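Phosphoglucosamine/phosphogalactosamine mutase (Sulfolobus tokodaii, PDB 2F7L) interconverts the 6-phosphates and 1-phosphates of glucosamine and galactosamine in a magnesium-dependent reaction, for synthesis of UDP-N-acetylglucosamine and UDP-N-acetylgalactosamine. Local coordinates at residues Ser27-Thr32 with Asn122-Leu127; Lys36-Leu41 with Val64-Tyr69; Pro217-Leu222 with Val256-Arg261; Ala247-Ser252 with Met344-Met349. One frame throughout, in Å; residues are numbered along the deposited sequence.

Contact 1. Residues Ser27-Thr32 with Asn122-Leu127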
# COMPACT_ATOMS: atom_id res chain seq x y z
N SER A 27 11.82 -18.97 -7.51
CA SER A 27 13.13 -18.34 -7.30
C SER A 27 14.14 -18.53 -8.42
O SER A 27 15.01 -17.69 -8.62
CB SER A 27 13.77 -18.89 -6.03
OG SER A 27 13.06 -18.45 -4.90
N LYS A 28 14.05 -19.67 -9.12
CA LYS A 28 14.94 -19.95 -10.24
C LYS A 28 14.43 -19.06 -11.38
O LYS A 28 15.20 -18.55 -12.20
CB LYS A 28 14.81 -21.41 -10.70
CG LYS A 28 14.70 -22.47 -9.64
CD LYS A 28 16.03 -23.09 -9.32
CE LYS A 28 15.90 -24.59 -9.24
NZ LYS A 28 15.81 -25.24 -10.57
N ALA A 29 13.11 -18.91 -11.42
CA ALA A 29 12.47 -18.10 -12.45
C ALA A 29 12.85 -16.64 -12.25
O ALA A 29 13.29 -15.98 -13.18
CB ALA A 29 10.95 -18.27 -12.39
N ILE A 30 12.68 -16.14 -11.02
CA ILE A 30 13.01 -14.75 -10.72
C ILE A 30 14.49 -14.52 -10.99
O ILE A 30 14.87 -13.50 -11.57
CB ILE A 30 12.70 -14.39 -9.24
CG1 ILE A 30 11.18 -14.40 -9.02
CG2 ILE A 30 13.26 -13.01 -8.91
CD1 ILE A 30 10.76 -14.43 -7.55
N GLY A 31 15.31 -15.47 -10.58
CA GLY A 31 16.73 -15.34 -10.79
C GLY A 31 17.09 -15.39 -12.26
O GLY A 31 17.95 -14.62 -12.74
N THR A 32 16.45 -16.28 -13.00
CA THR A 32 16.74 -16.38 -14.40
C THR A 32 16.31 -15.07 -15.06
O THR A 32 16.97 -14.58 -15.98
CB THR A 32 15.99 -17.55 -15.03
OG1 THR A 32 16.51 -18.78 -14.51
CG2 THR A 32 16.16 -17.52 -16.52
N ASN A 122 4.65 -11.86 -16.29
CA ASN A 122 4.40 -12.86 -17.31
C ASN A 122 5.69 -13.53 -17.73
O ASN A 122 5.71 -14.74 -17.97
CB ASN A 122 3.74 -12.23 -18.54
CG ASN A 122 2.38 -11.64 -18.24
OD1 ASN A 122 1.92 -10.78 -18.99
ND2 ASN A 122 1.71 -12.09 -17.18
N GLU A 123 6.75 -12.76 -17.85
CA GLU A 123 8.02 -13.36 -18.25
C GLU A 123 8.41 -14.40 -17.20
O GLU A 123 8.75 -15.53 -17.52
CB GLU A 123 9.10 -12.28 -18.38
CG GLU A 123 8.89 -11.37 -19.57
CD GLU A 123 9.87 -10.21 -19.62
OE1 GLU A 123 10.99 -10.33 -19.07
OE2 GLU A 123 9.53 -9.17 -20.22
N ILE A 124 8.35 -14.01 -15.94
CA ILE A 124 8.68 -14.90 -14.84
C ILE A 124 7.76 -16.11 -14.86
O ILE A 124 8.20 -17.25 -14.70
CB ILE A 124 8.56 -14.15 -13.48
CG1 ILE A 124 9.72 -13.15 -13.35
CG2 ILE A 124 8.51 -15.16 -12.33
CD1 ILE A 124 9.63 -12.25 -12.14
N GLU A 125 6.47 -15.85 -15.05
CA GLU A 125 5.45 -16.89 -15.09
C GLU A 125 5.79 -17.91 -16.21
O GLU A 125 5.71 -19.12 -15.99
CB GLU A 125 4.09 -16.25 -15.33
CG GLU A 125 2.97 -16.73 -14.42
CD GLU A 125 2.13 -15.56 -13.84
OE1 GLU A 125 1.90 -14.57 -14.58
OE2 GLU A 125 1.71 -15.63 -12.66
N ASP A 126 6.18 -17.42 -17.38
CA ASP A 126 6.54 -18.30 -18.50
C ASP A 126 7.74 -19.14 -18.10
O ASP A 126 7.72 -20.36 -18.26
CB ASP A 126 6.89 -17.49 -19.76
CG ASP A 126 7.27 -18.40 -20.94
OD1 ASP A 126 6.39 -19.19 -21.36
OD2 ASP A 126 8.43 -18.35 -21.43
N LEU A 127 8.79 -18.48 -17.62
CA LEU A 127 10.01 -19.15 -17.16
C LEU A 127 9.66 -20.23 -16.16
O LEU A 127 10.09 -21.37 -16.28
CB LEU A 127 10.96 -18.15 -16.51
CG LEU A 127 11.49 -17.15 -17.53
CD1 LEU A 127 12.31 -16.09 -16.86
CD2 LEU A 127 12.30 -17.90 -18.56
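Ala29 and Leu127 mark the crossing of two helices, 20-34 and 118-130, in alpha/beta/alpha domain I of this phosphohexose mutase. Their CA atoms lie 5.4 Å apart. The axes of segments 27-32 and 122-127 approach to 8.5 Å, with N-to-C directions 127° apart, and the small methyl of Ala29 fits this close passage.

The side-chain contacts between the helices are apolar. Ala29 CB meets both Ile124 CG2 (4.0 Å) and Leu127 CB (4.1 Å). Ile124 uses both of its branches: with CG1 beside the backbone N (chi1 -72°) and CG2 anti to that N, CG2 serves Ala29 while the other branch carries CD1 to Ile30 CG1, 4.1 Å away. The CB of Ile30 points away from helix 118-130, and its side chain also touches Ile106 and Val108 of strand 103-109, so Ile30 belongs to both interfaces. Near the other end of the contact, Leu127 CD1 packs against Thr32 CG2 (4.1 Å) and makes a carbon-to-carbonyl contact with Ala29 O (3.8 Å).

Hydrogen bonding stays within each helix or goes to other parts of the domain. The first torsion of Thr32 (-67°) divides its branches: CG2 turns to Leu127, whereas OG1 folds back on the preceding helical turn and also bonds to Asn134 N. With an alanine here, Leu127 CD1 would probably lose its methyl neighbour and Asn134 N its hydroxyl partner. Lys28 O receives two hydrogen bonds from the same residue, Thr32 N on one face of the carbonyl plane and Thr32 OG1, at 2.7 Å, on the opposite face.

Contact 2. Residues Lys36-Leu41 with Val64-Tyr69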
# COMPACT_ATOMS: atom_id res chain seq x y z
N LYS A 36 22.33 -13.69 -14.80
CA LYS A 36 23.50 -14.13 -14.03
C LYS A 36 24.29 -12.93 -13.55
O LYS A 36 24.37 -11.93 -14.26
CB LYS A 36 24.40 -15.02 -14.90
CG LYS A 36 23.74 -16.28 -15.40
CD LYS A 36 24.64 -16.99 -16.39
CE LYS A 36 24.05 -18.32 -16.84
NZ LYS A 36 25.09 -19.23 -17.43
N ASN A 37 24.85 -13.02 -12.35
CA ASN A 37 25.65 -11.95 -11.75
C ASN A 37 24.87 -10.71 -11.38
O ASN A 37 25.46 -9.65 -11.15
CB ASN A 37 26.77 -11.55 -12.67
CG ASN A 37 27.69 -12.68 -12.97
OD1 ASN A 37 28.02 -12.92 -14.13
ND2 ASN A 37 28.11 -13.38 -11.93
N SER A 38 23.54 -10.81 -11.35
CA SER A 38 22.76 -9.66 -10.97
C SER A 38 22.78 -9.60 -9.44
O SER A 38 22.78 -10.64 -8.75
CB SER A 38 21.34 -9.77 -11.50
OG SER A 38 20.72 -10.94 -11.01
N LYS A 39 22.82 -8.38 -8.92
CA LYS A 39 22.87 -8.18 -7.48
C LYS A 39 21.47 -8.03 -6.95
O LYS A 39 20.80 -7.04 -7.25
CB LYS A 39 23.71 -6.94 -7.18
CG LYS A 39 25.18 -7.13 -7.49
CD LYS A 39 25.88 -5.80 -7.51
CE LYS A 39 27.38 -5.99 -7.44
NZ LYS A 39 27.79 -7.09 -8.36
N ILE A 40 21.02 -9.01 -6.18
CA ILE A 40 19.65 -9.01 -5.66
C ILE A 40 19.52 -8.98 -4.16
O ILE A 40 20.06 -9.83 -3.47
CB ILE A 40 18.83 -10.24 -6.17
CG1 ILE A 40 18.78 -10.26 -7.70
CG2 ILE A 40 17.42 -10.18 -5.62
CD1 ILE A 40 18.15 -9.05 -8.32
N LEU A 41 18.77 -8.02 -3.66
CA LEU A 41 18.58 -7.87 -2.22
C LEU A 41 17.34 -8.66 -1.75
O LEU A 41 16.25 -8.49 -2.30
CB LEU A 41 18.41 -6.39 -1.90
CG LEU A 41 18.71 -5.84 -0.51
CD1 LEU A 41 17.57 -4.92 -0.11
CD2 LEU A 41 18.86 -6.94 0.52
N VAL A 64 20.85 -20.22 -9.89
CA VAL A 64 20.83 -19.60 -11.19
C VAL A 64 21.83 -18.45 -11.34
O VAL A 64 21.64 -17.53 -12.18
CB VAL A 64 19.41 -19.16 -11.55
CG1 VAL A 64 18.56 -20.40 -11.74
CG2 VAL A 64 18.82 -18.29 -10.45
N GLY A 65 22.89 -18.51 -10.53
CA GLY A 65 23.96 -17.52 -10.60
C GLY A 65 23.72 -16.10 -10.15
O GLY A 65 24.41 -15.19 -10.60
N VAL A 66 22.77 -15.88 -9.26
CA VAL A 66 22.52 -14.52 -8.80
C VAL A 66 23.45 -14.25 -7.63
O VAL A 66 23.75 -15.16 -6.87
CB VAL A 66 21.05 -14.36 -8.35
CG1 VAL A 66 20.88 -13.08 -7.59
CG2 VAL A 66 20.11 -14.41 -9.57
N GLU A 67 23.93 -13.02 -7.51
CA GLU A 67 24.80 -12.66 -6.40
C GLU A 67 23.81 -12.20 -5.33
O GLU A 67 23.29 -11.09 -5.41
CB GLU A 67 25.75 -11.50 -6.78
CG GLU A 67 27.02 -11.44 -5.89
CD GLU A 67 27.61 -10.04 -5.72
OE1 GLU A 67 28.45 -9.85 -4.80
OE2 GLU A 67 27.27 -9.11 -6.49
N VAL A 68 23.56 -13.05 -4.34
CA VAL A 68 22.57 -12.75 -3.30
C VAL A 68 22.94 -11.93 -2.06
O VAL A 68 23.96 -12.16 -1.43
CB VAL A 68 21.97 -14.07 -2.78
CG1 VAL A 68 20.88 -13.78 -1.77
CG2 VAL A 68 21.43 -14.89 -3.94
N TYR A 69 22.07 -10.98 -1.70
CA TYR A 69 22.25 -10.17 -0.50
C TYR A 69 21.05 -10.28 0.45
O TYR A 69 19.89 -10.17 0.05
CB TYR A 69 22.44 -8.70 -0.84
CG TYR A 69 23.76 -8.41 -1.46
CD1 TYR A 69 24.02 -8.79 -2.78
CD2 TYR A 69 24.76 -7.76 -0.74
CE1 TYR A 69 25.24 -8.54 -3.35
CE2 TYR A 69 25.99 -7.50 -1.31
CZ TYR A 69 26.22 -7.89 -2.62
OH TYR A 69 27.42 -7.62 -3.24
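Ile40 packs on Val66, just ahead of strand 67-69, on the buried side of this parallel pair: both residues are buried, with Ile40 CG1 3.5 Å from Val66 CG1. Strands 39-41 and 67-69 run 24° from parallel, and their backbones are joined in the staggered parallel pattern: Ile40 N donates to Glu67 O (3.2 Å), and Ile40 O accepts from Tyr69 N (2.9 Å). The pairing extends back into the loops through Glu67 N to Ser38 O (2.9 Å) and Asn37 N to Gly65 O (2.8 Å).

The opposite face is looser and polar at its Lys39 and Glu67 end, where Lys39 is exposed and Glu67 partly so; Leu41 on the same face is buried. The Lys39 and Glu67 side chains run alongside each other. A bend at the last torsion of Lys39 (chi4 44°) turns NZ onto Glu67 OE2 at 2.8 Å, forming a salt bridge in which NZ approaches nearly in line with the C-O bond. Lys146 holds the other oxygen, OE1, so two lysines share the carboxylate.

Gly65, at positive phi, takes the C-prime place of the Schellman motif closing helix 50-63. The contact thus completes a beta-alpha-beta crossover: Val68 packs on Leu61 and Leu62 of that helix, Ile40 touches Phe34 of helix 20-34, and Leu41 continues the sheet by backbone bonds to Gly90 and Val92.

Contact 3. Residues Pro217-Leu222 with Val256-Arg261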
# COMPACT_ATOMS: atom_id res chain seq x y z
N PRO A 217 -4.88 -2.70 8.81
CA PRO A 217 -5.57 -1.64 9.54
C PRO A 217 -6.90 -1.19 8.93
O PRO A 217 -6.96 -0.60 7.85
CB PRO A 217 -4.52 -0.53 9.58
CG PRO A 217 -3.81 -0.71 8.30
CD PRO A 217 -3.62 -2.20 8.24
N THR A 218 -7.98 -1.47 9.66
CA THR A 218 -9.34 -1.13 9.23
C THR A 218 -10.05 -0.53 10.43
O THR A 218 -9.59 -0.66 11.57
CB THR A 218 -10.11 -2.39 8.82
OG1 THR A 218 -10.20 -3.27 9.95
CG2 THR A 218 -9.40 -3.11 7.70
N PHE A 219 -11.18 0.15 10.18
CA PHE A 219 -11.93 0.73 11.28
C PHE A 219 -12.21 -0.37 12.29
O PHE A 219 -12.32 -0.11 13.49
CB PHE A 219 -13.26 1.31 10.81
CG PHE A 219 -13.14 2.55 10.00
CD1 PHE A 219 -12.84 2.49 8.64
CD2 PHE A 219 -13.34 3.79 10.58
CE1 PHE A 219 -12.75 3.66 7.86
CE2 PHE A 219 -13.25 4.96 9.82
CZ PHE A 219 -12.96 4.90 8.46
N ASP A 220 -12.33 -1.60 11.83
CA ASP A 220 -12.61 -2.67 12.77
C ASP A 220 -11.40 -3.18 13.54
O ASP A 220 -11.49 -3.43 14.74
CB ASP A 220 -13.28 -3.84 12.06
CG ASP A 220 -14.22 -4.60 12.98
OD1 ASP A 220 -13.86 -5.69 13.49
OD2 ASP A 220 -15.32 -4.05 13.21
N SER A 221 -10.26 -3.32 12.86
CA SER A 221 -9.05 -3.81 13.51
C SER A 221 -8.44 -2.75 14.40
O SER A 221 -7.78 -3.07 15.39
CB SER A 221 -8.03 -4.27 12.48
OG SER A 221 -7.67 -3.22 11.60
N LEU A 222 -8.66 -1.49 14.06
CA LEU A 222 -8.10 -0.41 14.84
C LEU A 222 -9.01 -0.10 16.00
O LEU A 222 -8.62 0.63 16.92
CB LEU A 222 -7.91 0.83 13.98
CG LEU A 222 -6.93 0.59 12.83
CD1 LEU A 222 -6.66 1.89 12.11
CD2 LEU A 222 -5.63 0.01 13.38
N VAL A 256 -10.48 6.92 13.87
CA VAL A 256 -9.62 6.57 12.76
C VAL A 256 -10.06 7.32 11.51
O VAL A 256 -11.25 7.58 11.31
CB VAL A 256 -9.58 5.01 12.52
CG1 VAL A 256 -10.10 4.28 13.73
CG2 VAL A 256 -10.35 4.65 11.28
N GLN A 257 -9.09 7.70 10.68
CA GLN A 257 -9.33 8.42 9.44
C GLN A 257 -8.96 7.50 8.27
O GLN A 257 -7.95 6.81 8.30
CB GLN A 257 -8.46 9.68 9.40
CG GLN A 257 -8.72 10.65 10.56
CD GLN A 257 -10.07 11.34 10.44
OE1 GLN A 257 -10.64 11.44 9.35
NE2 GLN A 257 -10.58 11.84 11.56
N TRP A 258 -9.77 7.49 7.22
CA TRP A 258 -9.48 6.60 6.11
C TRP A 258 -8.35 7.05 5.19
O TRP A 258 -8.08 8.25 5.02
CB TRP A 258 -10.75 6.32 5.30
CG TRP A 258 -10.70 4.97 4.63
CD1 TRP A 258 -11.01 4.68 3.33
CD2 TRP A 258 -10.21 3.74 5.20
NE1 TRP A 258 -10.73 3.36 3.05
CE2 TRP A 258 -10.24 2.76 4.18
CE3 TRP A 258 -9.74 3.38 6.47
CZ2 TRP A 258 -9.81 1.45 4.40
CZ3 TRP A 258 -9.31 2.07 6.68
CH2 TRP A 258 -9.35 1.12 5.65
N GLY A 259 -7.71 6.06 4.58
CA GLY A 259 -6.59 6.33 3.71
C GLY A 259 -6.71 7.47 2.72
O GLY A 259 -5.72 8.13 2.44
N ASP A 260 -7.90 7.70 2.18
CA ASP A 260 -8.08 8.78 1.23
C ASP A 260 -8.28 10.16 1.91
O ASP A 260 -8.04 11.21 1.29
CB ASP A 260 -9.25 8.47 0.27
CG ASP A 260 -10.50 7.97 1.00
OD1 ASP A 260 -11.52 7.73 0.32
OD2 ASP A 260 -10.47 7.81 2.23
N ARG A 261 -8.69 10.16 3.17
CA ARG A 261 -8.86 11.42 3.90
C ARG A 261 -7.45 11.99 4.14
O ARG A 261 -7.17 13.16 3.88
CB ARG A 261 -9.55 11.20 5.25
CG ARG A 261 -10.88 10.46 5.20
CD ARG A 261 -11.85 11.23 4.41
NE ARG A 261 -13.19 10.66 4.39
CZ ARG A 261 -13.50 9.48 3.89
NH1 ARG A 261 -12.56 8.71 3.36
NH2 ARG A 261 -14.77 9.09 3.85
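Phe219 and Val256 are where the two backbones come nearest, CA to CA 6.5 Å, and no hydrogen bond passes between the segments. In 217-222 the chain changes from an extended Thr218 to helical backbone angles at 219-222. An ST motif fixes this bend: Ser221 N donates to Thr218 OG1 (2.9 Å), and Thr218 N donates in return to Ser221 OG (2.6 Å). Segment 256-261 stays extended through Trp258 and then turns into helix 259-272, with Arg261 N bonded to Trp258 O (2.7 Å).

The side chains of Phe219, Val256 and Trp258 carry the contact. Val256 CG2 lies over one face of the Phe219 ring in a CH-pi arrangement; the model sets the carbons too close for the exact spacing to be trusted. Phe219 and the six-membered ring of Trp258 are nearly parallel (30°) but strongly displaced, with centroids 5.2 Å apart and little overlap. Trp258 CG is set anti to the backbone N (chi1 -152°), which carries the indole across to the loop, where Pro217 O meets its edge 3.7 Å from CH2. NE1 bonds to Glu327. Through its other branch, CG1, Val256 reaches Leu222 CB at 4.1 Å. A serine in place of Trp258 would probably leave Phe219 without its neighbouring ring and Glu327 without its indole donor.

This aromatic and aliphatic cluster joins a loop of domain II to the start of the first helix of domain III. It borders the probable magnesium site: the Pro217 side chain is about 4 Å from that of Asp241, a metal ligand by similarity.

Contact 4. Residues Ala247-Ser252 with Met344-Met349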
# COMPACT_ATOMS: atom_id res chain seq x y z
N ALA A 247 -0.40 3.29 5.79
CA ALA A 247 -0.48 4.10 7.00
C ALA A 247 -1.84 4.77 7.17
O ALA A 247 -2.18 5.68 6.42
CB ALA A 247 0.63 5.16 6.97
N ILE A 248 -2.66 4.30 8.11
CA ILE A 248 -3.91 5.00 8.32
C ILE A 248 -3.82 5.63 9.71
O ILE A 248 -3.37 5.00 10.67
CB ILE A 248 -5.17 4.09 8.19
CG1 ILE A 248 -5.03 2.85 9.03
CG2 ILE A 248 -5.41 3.71 6.72
CD1 ILE A 248 -6.22 1.97 8.91
N PHE A 249 -4.19 6.91 9.79
CA PHE A 249 -4.10 7.69 11.02
C PHE A 249 -5.32 7.74 11.91
O PHE A 249 -6.45 7.45 11.50
CB PHE A 249 -3.68 9.13 10.70
CG PHE A 249 -2.36 9.23 9.97
CD1 PHE A 249 -2.29 9.03 8.60
CD2 PHE A 249 -1.19 9.52 10.67
CE1 PHE A 249 -1.07 9.12 7.92
CE2 PHE A 249 0.05 9.62 10.00
CZ PHE A 249 0.10 9.42 8.62
N ILE A 250 -5.07 8.13 13.16
CA ILE A 250 -6.11 8.25 14.18
C ILE A 250 -5.83 9.58 14.86
O ILE A 250 -4.79 9.72 15.50
CB ILE A 250 -6.02 7.10 15.19
CG1 ILE A 250 -6.03 5.76 14.45
CG2 ILE A 250 -7.18 7.17 16.17
CD1 ILE A 250 -5.85 4.56 15.36
N ASP A 251 -6.73 10.56 14.72
CA ASP A 251 -6.52 11.88 15.32
C ASP A 251 -6.75 11.98 16.83
O ASP A 251 -7.16 11.01 17.49
CB ASP A 251 -7.38 12.92 14.63
CG ASP A 251 -8.86 12.68 14.85
OD1 ASP A 251 -9.22 12.05 15.88
OD2 ASP A 251 -9.67 13.13 13.99
N SER A 252 -6.49 13.17 17.36
CA SER A 252 -6.63 13.47 18.79
C SER A 252 -7.96 13.05 19.41
O SER A 252 -8.02 12.76 20.60
CB SER A 252 -6.40 14.96 19.00
OG SER A 252 -6.63 15.67 17.79
N MET A 344 7.19 7.25 5.72
CA MET A 344 7.32 8.50 4.99
C MET A 344 6.07 9.32 5.22
O MET A 344 6.14 10.55 5.34
CB MET A 344 7.49 8.27 3.49
CG MET A 344 7.77 9.57 2.69
SD MET A 344 9.40 10.32 3.00
CE MET A 344 9.01 11.47 4.33
N SER A 345 4.93 8.64 5.28
CA SER A 345 3.66 9.30 5.47
C SER A 345 3.54 9.87 6.86
O SER A 345 3.08 11.00 7.02
CB SER A 345 2.54 8.31 5.23
OG SER A 345 2.66 7.77 3.94
N PHE A 346 3.92 9.09 7.86
CA PHE A 346 3.85 9.52 9.25
C PHE A 346 4.68 10.81 9.45
O PHE A 346 4.28 11.71 10.19
CB PHE A 346 4.37 8.41 10.16
CG PHE A 346 4.63 8.86 11.57
CD1 PHE A 346 3.59 9.04 12.47
CD2 PHE A 346 5.93 9.10 12.00
CE1 PHE A 346 3.84 9.45 13.77
CE2 PHE A 346 6.18 9.52 13.31
CZ PHE A 346 5.13 9.69 14.19
N ALA A 347 5.84 10.86 8.79
CA ALA A 347 6.73 12.02 8.88
C ALA A 347 6.12 13.25 8.21
O ALA A 347 6.18 14.36 8.74
CB ALA A 347 8.08 11.69 8.23
N LEU A 348 5.56 13.05 7.02
CA LEU A 348 4.95 14.15 6.31
C LEU A 348 3.77 14.67 7.11
O LEU A 348 3.51 15.87 7.12
CB LEU A 348 4.48 13.71 4.93
CG LEU A 348 5.58 13.48 3.90
CD1 LEU A 348 5.00 12.86 2.64
CD2 LEU A 348 6.25 14.81 3.58
N MET A 349 3.08 13.77 7.79
CA MET A 349 1.92 14.18 8.56
C MET A 349 2.33 15.08 9.70
O MET A 349 1.74 16.13 9.92
CB MET A 349 1.16 12.97 9.09
CG MET A 349 -0.20 13.30 9.71
SD MET A 349 -1.37 13.99 8.53
CE MET A 349 -2.34 12.53 8.12
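The side chains of Phe249 and Met349 both start toward the other segment, and their torsions complete the meeting. Phe249 CG is anti to its carbonyl carbon (chi1 -58°), which sends the ring from strand 248-251 toward the helix. Met349 CG is anti to the backbone N (chi1 -171°), and bends at the next two torsions fold the thioether over the ring. Its methyl CE stands 3.6 Å from the Phe249 ring centroid, 15° off the normal, which is CH-pi geometry over the face. The sulfur SD lies farther above the same ring, 4.7 Å from the centroid, giving a Met-aromatic contact. The start of the methionine chain contributes too, with Met349 CB 3.6 Å from Phe249 CE2.

The ring edge is met by helix backbone. Phe249 CZ is 3.8 Å from Phe346 CA and 3.7 Å from Ser345 O, both near the plane of the ring, so the phenyl is bounded by the methionine over one face and by the helix at its rim. Beside this, Ala247 CB touches Ser345 CB at 4.1 Å, while the hydroxyl of Ser345 turns to Asp341 O. No hydrogen bond crosses the contact, and all five touching residues are buried.

Leu236 on the neighbouring strand and Ser262 of helix 259-272 also pack on Phe249 and Met349. An edge strand of the domain II sheet therefore packs on helix 342-356 of domain III, an apolar interdomain junction in the phosphohexose mutase architecture of three alpha/beta/alpha domains and a C-terminal domain. It lies close to the probable magnesium site, the Ala247 side chain being about 7 Å from that of Asp241.

Contacts 1 and 2 lie within domain I, whereas contacts 3 and 4 join domains II and III; centres in the two groups lie 36 to 39 Å apart. Contacts 1 and 4 are buried and apolar between their side chains, one aliphatic between helices, the other aromatic and thioether between strand and helix. Contacts 2 and 3 are partly exposed: backbone pairing and a salt bridge dominate the former, ring packing the latter. Within each pair the contacts touch. Contact 2 is nested within the chain loop closed by contact 1, and Gly31 CA packs on Val64 CG2 at 3.6 Å. Contacts 3 and 4 share a probable hydrogen bond, Gln257 N to Phe249 O at 2.8 Å.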